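Local atomic coordinates of nisin immunity protein (Lactococcus lactis subsp. lactis, PDB entry 5XHB), a protein that helps protect the nisin-producing bacterium, as a membrane-attached lipoprotein, against nisin supplied from outside the cell. Residues 193-202 against 211-221; 98-106 against 201-209. One frame throughout, in Å; residues are numbered along the deposited sequence.

Contact 1. Residues 193-202 against 211-221; sequences EWDYGEIHSI and FAVEINDDFKL
H200 and A212 form a hydrogen-bonded pair where strand 193-202 runs antiparallel to strand 211-215, the segment axes at 142° to each other, whereas Y196 with I215 and I199 with V213 are non-hydrogen-bonded pairs. Between these last two the register slips by one residue, the evidence for a beta bulge: G197 N donates to E214 O at 2.8 Å, and E214 N to E198 O.

Two side chains, E214 and N216, extend this polar network across the contact. The E214 chain is extended, with CG anti to the backbone N (chi1 -154°), and brings OE1 to 3.0 Å from E198 N; the acceptor uses its anti lone pair and the bond is nearly straight at 176°. At the turn, N216 OD1 accepts from D195 N at 2.9 Å while N216 N donates to D195 O, so both backbone polar groups of D195 are held by one residue. Within 193-202, H200 NE2 donates to E198 OE1 at 2.7 Å, with the carboxylate oxygen in the imidazole plane; this bond and that of ND1 to G152 O fix the ring's rotation.

On the face carrying Y196, I199, V213 and I215, I215 divides its branches: CG2 sits over one face of the W194 indole, 3.6 Å from the five-membered ring centroid, in a CH-pi contact, and CD1 lies 3.6 Å from Y196 CD2. H200 and F219 make an oblique ring pair with nearly perpendicular planes, and H200 CD2 comes within 3.5 Å of F219 CE1. I202 CD1 reaches L221 CD1.

A type II' turn from I215 to D218 leads into strand 218-221, making this a bulged antiparallel meander within the sheet of the Spa1 C-terminal family region.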
loop_
_atom_site.group_PDB
_atom_site.type_symbol
_atom_site.label_atom_id
_atom_site.label_comp_id
_atom_site.label_asym_id
_atom_site.label_seq_id
_atom_site.Cartn_x
_atom_site.Cartn_y
_atom_site.Cartn_z
ATOM N N GLU A 193 22.634 14.851 -9.011
ATOM C CA GLU A 193 21.380 14.821 -9.763
ATOM C C GLU A 193 20.787 13.418 -9.797
ATOM O O GLU A 193 21.451 12.451 -10.189
ATOM C CB GLU A 193 21.551 15.318 -11.206
ATOM C CG GLU A 193 20.234 15.181 -12.000
ATOM C CD GLU A 193 20.258 15.798 -13.402
ATOM O OE1 GLU A 193 21.071 16.703 -13.669
ATOM O OE2 GLU A 193 19.449 15.364 -14.247
ATOM N N TRP A 194 19.520 13.314 -9.398
ATOM C CA TRP A 194 18.775 12.072 -9.562
ATOM C C TRP A 194 17.654 12.284 -10.545
ATOM O O TRP A 194 16.923 13.266 -10.453
ATOM C CB TRP A 194 18.191 11.588 -8.239
ATOM C CG TRP A 194 19.151 10.862 -7.366
ATOM C CD1 TRP A 194 20.507 10.718 -7.539
ATOM C CD2 TRP A 194 18.815 10.147 -6.179
ATOM N NE1 TRP A 194 21.033 9.967 -6.498
ATOM C CE2 TRP A 194 20.010 9.602 -5.658
ATOM C CE3 TRP A 194 17.618 9.923 -5.495
ATOM C CZ2 TRP A 194 20.037 8.838 -4.487
ATOM C CZ3 TRP A 194 17.645 9.161 -4.333
ATOM C CH2 TRP A 194 18.850 8.624 -3.846
ATOM N N ASP A 195 17.524 11.353 -11.482
ATOM C CA ASP A 195 16.429 11.383 -12.431
ATOM C C ASP A 195 15.508 10.232 -12.052
ATOM O O ASP A 195 15.932 9.085 -12.054
ATOM C CB ASP A 195 16.958 11.253 -13.864
ATOM C CG ASP A 195 17.994 12.334 -14.191
ATOM O OD1 ASP A 195 17.753 13.497 -13.813
ATOM O OD2 ASP A 195 19.051 12.027 -14.787
ATOM N N TYR A 196 14.271 10.550 -11.689
ATOM C CA TYR A 196 13.364 9.568 -11.087
ATOM C C TYR A 196 12.408 9.022 -12.129
ATOM O O TYR A 196 11.672 9.792 -12.770
ATOM C CB TYR A 196 12.545 10.186 -9.955
ATOM C CG TYR A 196 13.329 10.872 -8.859
ATOM C CD1 TYR A 196 14.015 12.057 -9.103
ATOM C CD2 TYR A 196 13.322 10.374 -7.564
ATOM C CE1 TYR A 196 14.716 12.711 -8.086
ATOM C CE2 TYR A 196 14.030 11.021 -6.537
ATOM C CZ TYR A 196 14.712 12.199 -6.816
ATOM O OH TYR A 196 15.410 12.853 -5.823
ATOM N N GLY A 197 12.394 7.703 -12.280
ATOM C CA GLY A 197 11.556 7.079 -13.287
ATOM C C GLY A 197 10.316 6.412 -12.708
ATOM O O GLY A 197 9.533 7.040 -11.993
ATOM N N GLU A 198 10.145 5.129 -13.017
ATOM C CA GLU A 198 8.946 4.401 -12.608
ATOM C C GLU A 198 9.008 3.981 -11.150
ATOM O O GLU A 198 10.087 3.861 -10.576
ATOM C CB GLU A 198 8.755 3.166 -13.486
ATOM C CG GLU A 198 8.566 3.500 -14.942
ATOM C CD GLU A 198 8.335 2.274 -15.802
ATOM O OE1 GLU A 198 8.520 1.128 -15.323
ATOM O OE2 GLU A 198 7.975 2.465 -16.975
ATOM N N ILE A 199 7.837 3.735 -10.573
ATOM C CA ILE A 199 7.744 3.084 -9.271
ATOM C C ILE A 199 7.036 1.745 -9.465
ATOM O O ILE A 199 6.026 1.666 -10.168
ATOM C CB ILE A 199 6.997 3.959 -8.237
ATOM C CG1 ILE A 199 7.897 5.139 -7.850
ATOM C CG2 ILE A 199 6.674 3.143 -6.981
ATOM C CD1 ILE A 199 7.207 6.219 -7.130
ATOM N N HIS A 200 7.623 0.692 -8.903
ATOM C CA HIS A 200 7.036 -0.642 -8.950
ATOM C C HIS A 200 6.928 -1.204 -7.562
ATOM O O HIS A 200 7.752 -0.911 -6.696
ATOM C CB HIS A 200 7.883 -1.614 -9.779
ATOM C CG HIS A 200 7.870 -1.347 -11.248
ATOM N ND1 HIS A 200 7.276 -2.201 -12.150
ATOM C CD2 HIS A 200 8.399 -0.335 -11.981
ATOM C CE1 HIS A 200 7.443 -1.735 -13.376
ATOM N NE2 HIS A 200 8.119 -0.603 -13.300
ATOM N N SER A 201 5.920 -2.049 -7.369
ATOM C CA SER A 201 5.874 -2.926 -6.204
ATOM C C SER A 201 7.077 -3.858 -6.202
ATOM O O SER A 201 7.691 -4.091 -7.242
ATOM C CB SER A 201 4.585 -3.765 -6.231
ATOM O OG SER A 201 3.458 -2.920 -6.373
ATOM N N ILE A 202 7.387 -4.421 -5.040
ATOM C CA ILE A 202 8.382 -5.476 -4.958
ATOM C C ILE A 202 7.621 -6.771 -4.628
ATOM O O ILE A 202 6.801 -6.790 -3.717
ATOM C CB ILE A 202 9.441 -5.148 -3.905
ATOM C CG1 ILE A 202 10.298 -3.973 -4.389
ATOM C CG2 ILE A 202 10.312 -6.358 -3.583
ATOM C CD1 ILE A 202 11.186 -3.427 -3.323
ATOM N N PHE A 211 9.013 -0.420 -1.725
ATOM C CA PHE A 211 8.758 -0.424 -3.156
ATOM C C PHE A 211 10.039 -0.092 -3.896
ATOM O O PHE A 211 11.063 0.193 -3.266
ATOM C CB PHE A 211 7.635 0.549 -3.521
ATOM C CG PHE A 211 7.796 1.933 -2.928
ATOM C CD1 PHE A 211 8.481 2.923 -3.617
ATOM C CD2 PHE A 211 7.240 2.243 -1.693
ATOM C CE1 PHE A 211 8.629 4.196 -3.070
ATOM C CE2 PHE A 211 7.382 3.505 -1.138
ATOM C CZ PHE A 211 8.081 4.485 -1.828
ATOM N N ALA A 212 9.995 -0.171 -5.224
ATOM C CA ALA A 212 11.181 0.074 -6.035
ATOM C C ALA A 212 11.062 1.398 -6.782
ATOM O O ALA A 212 10.017 1.700 -7.352
ATOM C CB ALA A 212 11.395 -1.067 -7.022
ATOM N N VAL A 213 12.121 2.196 -6.756
ATOM C CA VAL A 213 12.108 3.471 -7.473
ATOM C C VAL A 213 13.239 3.490 -8.480
ATOM O O VAL A 213 14.385 3.222 -8.129
ATOM C CB VAL A 213 12.269 4.680 -6.515
ATOM C CG1 VAL A 213 12.000 6.004 -7.280
ATOM C CG2 VAL A 213 11.350 4.535 -5.326
ATOM N N GLU A 214 12.916 3.797 -9.730
ATOM C CA GLU A 214 13.917 3.957 -10.768
ATOM C C GLU A 214 14.685 5.263 -10.549
ATOM O O GLU A 214 14.101 6.348 -10.595
ATOM C CB GLU A 214 13.241 3.946 -12.144
ATOM C CG GLU A 214 14.114 3.486 -13.279
ATOM C CD GLU A 214 13.317 3.214 -14.550
ATOM O OE1 GLU A 214 12.195 3.768 -14.708
ATOM O OE2 GLU A 214 13.820 2.449 -15.395
ATOM N N ILE A 215 15.976 5.144 -10.251
ATOM C CA ILE A 215 16.855 6.297 -10.075
ATOM C C ILE A 215 17.928 6.202 -11.138
ATOM O O ILE A 215 18.702 5.246 -11.141
ATOM C CB ILE A 215 17.531 6.343 -8.696
ATOM C CG1 ILE A 215 16.499 6.364 -7.555
ATOM C CG2 ILE A 215 18.463 7.547 -8.608
ATOM C CD1 ILE A 215 15.594 7.555 -7.571
ATOM N N ASN A 216 17.985 7.188 -12.023
ATOM C CA ASN A 216 18.900 7.127 -13.164
ATOM C C ASN A 216 18.690 5.811 -13.919
ATOM O O ASN A 216 17.590 5.572 -14.419
ATOM C CB ASN A 216 20.333 7.340 -12.678
ATOM C CG ASN A 216 20.491 8.694 -12.001
ATOM O OD1 ASN A 216 19.694 9.598 -12.252
ATOM N ND2 ASN A 216 21.478 8.829 -11.114
ATOM N N ASP A 217 19.686 4.935 -13.973
ATOM C CA ASP A 217 19.525 3.736 -14.783
ATOM C C ASP A 217 19.306 2.439 -14.007
ATOM O O ASP A 217 19.557 1.361 -14.548
ATOM C CB ASP A 217 20.739 3.553 -15.695
ATOM C CG ASP A 217 20.854 4.657 -16.719
ATOM O OD1 ASP A 217 19.990 4.721 -17.613
ATOM O OD2 ASP A 217 21.790 5.466 -16.619
ATOM N N ASP A 218 18.857 2.504 -12.761
ATOM C CA ASP A 218 18.394 1.249 -12.168
ATOM C C ASP A 218 17.439 1.422 -11.014
ATOM O O ASP A 218 17.319 2.493 -10.411
ATOM C CB ASP A 218 19.569 0.348 -11.741
ATOM C CG ASP A 218 20.204 0.779 -10.464
ATOM O OD1 ASP A 218 20.437 1.999 -10.329
ATOM O OD2 ASP A 218 20.468 -0.108 -9.600
ATOM N N PHE A 219 16.744 0.329 -10.720
ATOM C CA PHE A 219 15.727 0.346 -9.689
ATOM C C PHE A 219 16.371 0.190 -8.325
ATOM O O PHE A 219 17.156 -0.738 -8.103
ATOM C CB PHE A 219 14.704 -0.750 -9.947
ATOM C CG PHE A 219 13.704 -0.387 -11.006
ATOM C CD1 PHE A 219 12.605 0.405 -10.686
ATOM C CD2 PHE A 219 13.867 -0.820 -12.312
ATOM C CE1 PHE A 219 11.678 0.747 -11.664
ATOM C CE2 PHE A 219 12.948 -0.476 -13.295
ATOM C CZ PHE A 219 11.855 0.313 -12.967
ATOM N N LYS A 220 16.044 1.113 -7.419
ATOM C CA LYS A 220 16.566 1.087 -6.055
ATOM C C LYS A 220 15.471 0.757 -5.043
ATOM O O LYS A 220 14.319 1.143 -5.219
ATOM C CB LYS A 220 17.178 2.445 -5.692
ATOM C CG LYS A 220 18.308 2.891 -6.614
ATOM C CD LYS A 220 19.462 1.887 -6.606
ATOM C CE LYS A 220 20.745 2.523 -7.186
ATOM N NZ LYS A 220 21.754 1.522 -7.646
ATOM N N LEU A 221 15.859 0.101 -3.954
ATOM C CA LEU A 221 14.940 -0.267 -2.888
ATOM C C LEU A 221 14.624 0.908 -1.983
ATOM O O LEU A 221 15.538 1.566 -1.468
ATOM C CB LEU A 221 15.547 -1.415 -2.071
ATOM C CG LEU A 221 14.890 -1.693 -0.718
ATOM C CD1 LEU A 221 13.482 -2.183 -0.945
ATOM C CD2 LEU A 221 15.713 -2.709 0.087
#

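Contact 2. Residues 98-106 against 201-209; sequences SDKGAVKAL and SIRGKSLTE. With SO4 (sulfate ion), chain B.
G101 O and S201 OG approach to 2.6 Å in a direct hydrogen bond between segments 98-106 and 201-209, although the serine donor stands above the carbonyl plane, 54° out of it. The contact is a loop-against-loop junction between two antiparallel beta sheets: residues 98-106 follow strand 90-96 of one, and 201-209 leave strand 191-202 of the other. The S201 hydroxyl also bonds to Q155 in its own sheet.

Close backbone packing is centred on G101, whose CA lies 3.8 Å from S206 CA and makes a CA-H...O contact with K205 O. With phi at 83°, G101 adopts a conformation suited to glycine, and a CB here would clash with K205 O. Alongside it, K100 CG occupies the position between backbone N and carbonyl carbon (chi1 63°), which lays the chain along G204 and brings CD to 3.5 Å from G204 O. K100 NZ and E209 OE2 are 4.1 Å apart, beyond a salt bridge; that carboxylate oxygen instead accepts from S206 N, which meets it from above its plane.

Water adds a second layer of linkage. One molecule donates to S98 O and K100 O and accepts from G204 N at 2.7 Å, thereby bridging the segments across the type II turn from I202 to K205.

A sulfate ion, probably from the crystallisation liquor, joins both loops: A105 N binds O3, L207 N binds O1, and Y134 and R107 add further hydrogen bonds. Near the ion, K104 CE touches L207 CD1, while K104 NZ forms a salt bridge with D120. T208 grips sulfate O4 twice, through its backbone N at 2.9 Å and its OG1 at 2.8 Å.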
loop_
_atom_site.group_PDB
_atom_site.type_symbol
_atom_site.label_atom_id
_atom_site.label_comp_id
_atom_site.label_asym_id
_atom_site.label_seq_id
_atom_site.Cartn_x
_atom_site.Cartn_y
_atom_site.Cartn_z
ATOM N N SER A 98 -0.049 -13.876 -1.854
ATOM C CA SER A 98 0.926 -13.838 -2.942
ATOM C C SER A 98 0.765 -12.590 -3.817
ATOM O O SER A 98 1.692 -12.206 -4.545
ATOM C CB SER A 98 0.799 -15.091 -3.803
ATOM O OG SER A 98 -0.443 -15.093 -4.483
ATOM N N ASP A 99 -0.403 -11.947 -3.728
ATOM C CA ASP A 99 -0.690 -10.739 -4.490
ATOM C C ASP A 99 -0.449 -9.422 -3.713
ATOM O O ASP A 99 -0.759 -8.345 -4.225
ATOM C CB ASP A 99 -2.142 -10.749 -4.979
ATOM C CG ASP A 99 -2.413 -11.813 -6.035
ATOM O OD1 ASP A 99 -1.461 -12.253 -6.705
ATOM O OD2 ASP A 99 -3.589 -12.202 -6.203
ATOM N N LYS A 100 0.078 -9.501 -2.494
ATOM C CA LYS A 100 0.261 -8.290 -1.697
ATOM C C LYS A 100 1.208 -7.359 -2.434
ATOM O O LYS A 100 2.134 -7.815 -3.097
ATOM C CB LYS A 100 0.799 -8.604 -0.298
ATOM C CG LYS A 100 2.158 -9.241 -0.273
ATOM C CD LYS A 100 2.780 -9.216 1.132
ATOM C CE LYS A 100 1.994 -10.031 2.127
ATOM N NZ LYS A 100 2.584 -9.949 3.509
ATOM N N GLY A 101 0.945 -6.060 -2.340
ATOM C CA GLY A 101 1.734 -5.069 -3.055
ATOM C C GLY A 101 1.323 -4.840 -4.503
ATOM O O GLY A 101 1.445 -3.725 -5.005
ATOM N N ALA A 102 0.865 -5.890 -5.185
ATOM C CA ALA A 102 0.398 -5.754 -6.567
ATOM C C ALA A 102 -0.915 -4.996 -6.596
ATOM O O ALA A 102 -1.164 -4.174 -7.486
ATOM C CB ALA A 102 0.224 -7.130 -7.228
ATOM N N VAL A 103 -1.744 -5.301 -5.605
ATOM C CA VAL A 103 -3.042 -4.679 -5.391
ATOM C C VAL A 103 -3.071 -4.145 -3.964
ATOM O O VAL A 103 -2.718 -4.870 -3.020
ATOM C CB VAL A 103 -4.204 -5.685 -5.592
ATOM C CG1 VAL A 103 -5.553 -5.019 -5.301
ATOM C CG2 VAL A 103 -4.166 -6.284 -6.993
ATOM N N LYS A 104 -3.476 -2.888 -3.795
ATOM C CA LYS A 104 -3.453 -2.252 -2.470
ATOM C C LYS A 104 -4.447 -2.908 -1.526
ATOM O O LYS A 104 -5.511 -3.371 -1.946
ATOM C CB LYS A 104 -3.740 -0.746 -2.593
ATOM C CG LYS A 104 -2.602 0.005 -3.298
ATOM C CD LYS A 104 -2.897 1.469 -3.627
ATOM C CE LYS A 104 -1.621 2.134 -4.182
ATOM N NZ LYS A 104 -1.802 3.535 -4.659
ATOM N N ALA A 105 -4.098 -2.955 -0.247
ATOM C CA ALA A 105 -5.006 -3.470 0.764
ATOM C C ALA A 105 -6.097 -2.439 1.013
ATOM O O ALA A 105 -5.949 -1.263 0.663
ATOM C CB ALA A 105 -4.260 -3.784 2.071
ATOM N N LEU A 106 -7.180 -2.904 1.621
ATOM C CA LEU A 106 -8.322 -2.069 1.988
ATOM C C LEU A 106 -7.886 -0.779 2.673
ATOM O O LEU A 106 -7.089 -0.817 3.610
ATOM C CB LEU A 106 -9.256 -2.863 2.913
ATOM C CG LEU A 106 -10.504 -2.114 3.387
ATOM C CD1 LEU A 106 -11.393 -1.784 2.195
ATOM C CD2 LEU A 106 -11.255 -2.930 4.439
ATOM N N SER A 201 5.920 -2.049 -7.369
ATOM C CA SER A 201 5.874 -2.926 -6.204
ATOM C C SER A 201 7.077 -3.858 -6.202
ATOM O O SER A 201 7.691 -4.091 -7.242
ATOM C CB SER A 201 4.585 -3.765 -6.231
ATOM O OG SER A 201 3.458 -2.920 -6.373
ATOM N N ILE A 202 7.387 -4.421 -5.040
ATOM C CA ILE A 202 8.382 -5.476 -4.958
ATOM C C ILE A 202 7.621 -6.771 -4.628
ATOM O O ILE A 202 6.801 -6.790 -3.717
ATOM C CB ILE A 202 9.441 -5.148 -3.905
ATOM C CG1 ILE A 202 10.298 -3.973 -4.389
ATOM C CG2 ILE A 202 10.312 -6.358 -3.583
ATOM C CD1 ILE A 202 11.186 -3.427 -3.323
ATOM N N ARG A 203 7.860 -7.828 -5.397
ATOM C CA ARG A 203 7.086 -9.065 -5.229
ATOM C C ARG A 203 7.215 -9.592 -3.809
ATOM O O ARG A 203 8.311 -9.628 -3.262
ATOM C CB ARG A 203 7.546 -10.122 -6.223
ATOM C CG ARG A 203 7.444 -9.673 -7.651
ATOM C CD ARG A 203 7.752 -10.808 -8.610
ATOM N NE ARG A 203 8.311 -10.274 -9.846
ATOM C CZ ARG A 203 8.751 -11.020 -10.853
ATOM N NH1 ARG A 203 8.667 -12.342 -10.785
ATOM N NH2 ARG A 203 9.274 -10.444 -11.925
ATOM N N GLY A 204 6.091 -9.950 -3.199
ATOM C CA GLY A 204 6.114 -10.459 -1.841
ATOM C C GLY A 204 6.107 -9.413 -0.746
ATOM O O GLY A 204 6.201 -9.759 0.430
ATOM N N LYS A 205 6.001 -8.138 -1.113
ATOM C CA LYS A 205 5.944 -7.072 -0.125
ATOM C C LYS A 205 4.806 -6.106 -0.413
ATOM O O LYS A 205 4.584 -5.735 -1.563
ATOM C CB LYS A 205 7.276 -6.297 -0.082
ATOM C CG LYS A 205 8.496 -7.196 0.131
ATOM C CD LYS A 205 9.722 -6.423 0.636
ATOM C CE LYS A 205 10.942 -7.350 0.757
ATOM N NZ LYS A 205 12.192 -6.658 1.217
ATOM N N SER A 206 4.080 -5.697 0.623
ATOM C CA SER A 206 3.114 -4.618 0.449
ATOM C C SER A 206 3.839 -3.302 0.153
ATOM O O SER A 206 4.997 -3.135 0.532
ATOM C CB SER A 206 2.233 -4.479 1.687
ATOM O OG SER A 206 2.988 -3.970 2.763
ATOM N N LEU A 207 3.169 -2.375 -0.530
ATOM C CA LEU A 207 3.789 -1.082 -0.854
ATOM C C LEU A 207 4.119 -0.310 0.415
ATOM O O LEU A 207 5.090 0.447 0.467
ATOM C CB LEU A 207 2.875 -0.246 -1.752
ATOM C CG LEU A 207 2.757 -0.691 -3.210
ATOM C CD1 LEU A 207 1.668 0.106 -3.931
ATOM C CD2 LEU A 207 4.092 -0.528 -3.936
ATOM N N THR A 208 3.303 -0.509 1.448
ATOM C CA THR A 208 3.557 0.101 2.748
ATOM C C THR A 208 4.907 -0.334 3.309
ATOM O O THR A 208 5.573 0.444 3.988
ATOM C CB THR A 208 2.423 -0.248 3.757
ATOM O OG1 THR A 208 1.213 0.367 3.311
ATOM C CG2 THR A 208 2.745 0.275 5.140
ATOM N N GLU A 209 5.317 -1.564 3.009
ATOM C CA GLU A 209 6.591 -2.104 3.494
ATOM C C GLU A 209 7.778 -1.551 2.707
ATOM O O GLU A 209 8.751 -1.050 3.275
ATOM C CB GLU A 209 6.650 -3.627 3.378
ATOM C CG GLU A 209 5.660 -4.466 4.168
ATOM C CD GLU A 209 5.761 -5.933 3.741
ATOM O OE1 GLU A 209 6.886 -6.489 3.813
ATOM O OE2 GLU A 209 4.751 -6.512 3.286
HETATM S S SO4 B . -0.340 -1.434 0.172
HETATM O O1 SO4 B . 0.157 -2.369 -0.858
HETATM O O2 SO4 B . -0.340 -0.073 -0.356
HETATM O O3 SO4 B . -1.703 -1.782 0.570
HETATM O O4 SO4 B . 0.562 -1.533 1.314
HETATM O O HOH W 1 3.478 -10.182 -3.740
HETATM O O HOH W 2 4.268 -6.858 -4.742
#

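Following the chain from its N terminus, segment 98-106 comes first, in the loop after strand 90-96 of the N-terminal sheet. Contact 2 closes a long loop from there to 201-209, with 94 residues between the segments, including much of the C-terminal sheet. Contact 1 closes a short one, from 193-202 to 211-221 across eight residues. The segments alternate along the sequence, so the two closures cross rather than nest, and they share S201 and I202. Their centres are about 17 Å apart. Strand 191-202 is common to both: contact 1 pairs it inside its sheet, and its end passes into contact 2, which ties that sheet to the N-terminal one.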